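Local coordinates for protein endoglucanase (Clostridium thermocellum, PDB 2C4X) that probably takes part in cellulose breakdown as an endoglucanase, this fragment being its C-terminal PKD domain and CBM44 module, a carbohydrate-binding beta-sandwich that recognises beta-glucans and xyloglucan, at residues L138-T143 / M231-Q236. The protein carries 1 engineered substitution. Residues are numbered along the deposited sequence; the frame is centred on the assembly and turned at random.
Sequences LKWTVT and MGIQVQ. With EDO (1,2-ethanediol), chain F.
Between Ile233 and Val235, the two residues that meet Trp140 across the core of the CBM44 beta-sandwich, Gln234 turns the other way, and its NE2 donates two weak hydrogen bonds, one to O2 of the 1,2-ethanediol (3.1 Å, with a bent N-H...O angle of 126°) and one to Glu151 OE2. Its OE1 accepts from Gln182 NE2, so residues of both flanking strands, 148-155 and 178-187, hold the amide. The diol probably comes from the crystallisation liquor.

The contact itself joins the two sheets of the sandwich: strand 137-145 lies in one five-stranded antiparallel sheet and strand 229-238 in the other. The closest alpha carbons, Trp140 CA and Ile233 CA, are 10.4 Å apart, a spacing bridged by side chains rather than by backbone pairing, and only 139 Å² is buried, nearly half of it on Trp140.

A chi1 of 176° swings the indole of Trp140 off its strand, opposite the backbone N, and carries its six-membered ring toward strand 229-238. Trp140 CH2 reaches Ile233 O at 3.5 Å, an oblique approach to a main-chain carbonyl. Trp140 CH2 also lies 3.6 Å from Val235 CG2, the methyl set beside the valine's own backbone N, and the indole and the valine side chain point in opposing directions where they overlap. Ile233 instead offers CG2, 3.9 Å from Trp140 CZ3. The touching residues are all buried, and the side chain of Ile233 lies about 13 Å from a bound calcium ion, which places the contact in the hydrophobic interior rather than in the metal site.

Leu152 of the facing sheet also touches the indole. From its own strand, Val142 sets its CG2 over one indole face, 3.4 Å above the ring plane and displaced toward the rim.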
loop_
_atom_site.group_PDB
_atom_site.type_symbol
_atom_site.label_atom_id
_atom_site.label_comp_id
_atom_site.label_asym_id
_atom_site.label_seq_id
_atom_site.Cartn_x
_atom_site.Cartn_y
_atom_site.Cartn_z
ATOM N N LEU A 138 3.824 2.111 -15.129
ATOM C CA LEU A 138 4.951 2.600 -15.926
ATOM C C LEU A 138 5.952 1.489 -16.192
ATOM O O LEU A 138 6.142 0.588 -15.362
ATOM C CB LEU A 138 5.651 3.786 -15.249
ATOM C CG LEU A 138 4.866 5.093 -15.106
ATOM C CD1 LEU A 138 5.741 6.204 -14.516
ATOM C CD2 LEU A 138 4.251 5.531 -16.444
ATOM N N LYS A 139 6.575 1.558 -17.364
ATOM C CA LYS A 139 7.637 0.651 -17.745
ATOM C C LYS A 139 8.857 1.511 -18.032
ATOM O O LYS A 139 8.855 2.319 -18.963
ATOM C CB LYS A 139 7.227 -0.164 -18.973
ATOM C CG LYS A 139 8.281 -1.118 -19.496
ATOM C CD LYS A 139 7.794 -1.790 -20.775
ATOM C CE LYS A 139 8.909 -2.551 -21.454
ATOM N NZ LYS A 139 8.426 -3.330 -22.636
ATOM N N TRP A 140 9.887 1.336 -17.216
ATOM C CA TRP A 140 11.058 2.203 -17.232
ATOM C C TRP A 140 12.273 1.388 -17.643
ATOM O O TRP A 140 12.739 0.530 -16.892
ATOM C CB TRP A 140 11.235 2.836 -15.845
ATOM C CG TRP A 140 12.459 3.719 -15.620
ATOM C CD1 TRP A 140 13.107 4.506 -16.538
ATOM C CD2 TRP A 140 13.133 3.925 -14.367
ATOM N NE1 TRP A 140 14.160 5.171 -15.930
ATOM C CE2 TRP A 140 14.196 4.831 -14.602
ATOM C CE3 TRP A 140 12.942 3.424 -13.068
ATOM C CZ2 TRP A 140 15.073 5.246 -13.578
ATOM C CZ3 TRP A 140 13.813 3.839 -12.047
ATOM C CH2 TRP A 140 14.863 4.743 -12.311
ATOM N N THR A 141 12.766 1.646 -18.849
ATOM C CA THR A 141 13.899 0.895 -19.389
ATOM C C THR A 141 15.163 1.745 -19.361
ATOM O O THR A 141 15.209 2.823 -19.949
ATOM C CB THR A 141 13.618 0.374 -20.824
ATOM O OG1 THR A 141 12.378 -0.348 -20.840
ATOM C CG2 THR A 141 14.741 -0.546 -21.307
ATOM N N VAL A 142 16.178 1.239 -18.664
ATOM C CA VAL A 142 17.445 1.945 -18.486
ATOM C C VAL A 142 18.579 1.221 -19.204
ATOM O O VAL A 142 18.757 0.007 -19.048
ATOM C CB VAL A 142 17.806 2.097 -16.983
ATOM C CG1 VAL A 142 19.148 2.837 -16.807
ATOM C CG2 VAL A 142 16.688 2.803 -16.223
ATOM N N THR A 143 19.333 1.981 -19.994
ATOM C CA THR A 143 20.551 1.496 -20.626
ATOM C C THR A 143 21.726 2.223 -19.978
ATOM O O THR A 143 21.927 3.425 -20.197
ATOM C CB THR A 143 20.526 1.743 -22.148
ATOM O OG1 THR A 143 19.281 1.276 -22.679
ATOM C CG2 THR A 143 21.682 1.018 -22.848
HETATM N N MSE A 231 9.795 14.510 -6.904
HETATM C CA MSE A 231 9.630 13.148 -6.405
HETATM C C MSE A 231 10.054 12.163 -7.495
HETATM O O MSE A 231 9.801 12.388 -8.675
HETATM C CB MSE A 231 8.172 12.916 -6.006
HETATM C CG MSE A 231 7.848 11.547 -5.411
HETATM SE SE MSE A 231 5.895 11.349 -5.046
HETATM C CE MSE A 231 5.292 11.033 -6.837
ATOM N N GLY A 232 10.705 11.075 -7.117
ATOM C CA GLY A 232 11.022 10.068 -8.117
ATOM C C GLY A 232 11.652 8.806 -7.582
ATOM O O GLY A 232 11.614 8.529 -6.388
ATOM N N ILE A 233 12.207 8.025 -8.498
ATOM C CA ILE A 233 12.994 6.868 -8.147
ATOM C C ILE A 233 14.352 7.010 -8.822
ATOM O O ILE A 233 14.436 7.328 -10.016
ATOM C CB ILE A 233 12.293 5.548 -8.555
ATOM C CG1 ILE A 233 10.928 5.445 -7.871
ATOM C CG2 ILE A 233 13.170 4.337 -8.198
ATOM C CD1 ILE A 233 9.968 4.554 -8.592
ATOM N N GLN A 234 15.401 6.801 -8.035
ATOM C CA GLN A 234 16.766 6.834 -8.533
ATOM C C GLN A 234 17.371 5.429 -8.484
ATOM O O GLN A 234 17.195 4.698 -7.503
ATOM C CB GLN A 234 17.619 7.796 -7.709
ATOM C CG GLN A 234 18.995 8.054 -8.295
ATOM C CD GLN A 234 19.838 8.989 -7.452
ATOM O OE1 GLN A 234 20.348 8.606 -6.405
ATOM N NE2 GLN A 234 20.011 10.218 -7.928
ATOM N N VAL A 235 18.082 5.070 -9.550
ATOM C CA VAL A 235 18.856 3.831 -9.598
ATOM C C VAL A 235 20.343 4.151 -9.764
ATOM O O VAL A 235 20.708 4.998 -10.574
ATOM C CB VAL A 235 18.376 2.907 -10.747
ATOM C CG1 VAL A 235 19.257 1.700 -10.864
ATOM C CG2 VAL A 235 16.978 2.445 -10.481
ATOM N N GLN A 236 21.189 3.486 -8.977
ATOM C CA GLN A 236 22.634 3.572 -9.157
ATOM C C GLN A 236 23.096 2.378 -9.985
ATOM O O GLN A 236 22.861 1.226 -9.615
ATOM C CB GLN A 236 23.370 3.618 -7.807
ATOM C CG GLN A 236 24.881 3.858 -7.917
ATOM C CD GLN A 236 25.663 3.390 -6.693
ATOM O OE1 GLN A 236 25.150 3.376 -5.572
ATOM N NE2 GLN A 236 26.918 3.010 -6.907
HETATM C C1 EDO F . 18.883 13.579 -9.335
HETATM O O1 EDO F . 17.512 13.825 -9.665
HETATM C C2 EDO F . 19.117 13.868 -7.860
HETATM O O2 EDO F . 20.354 13.268 -7.452
#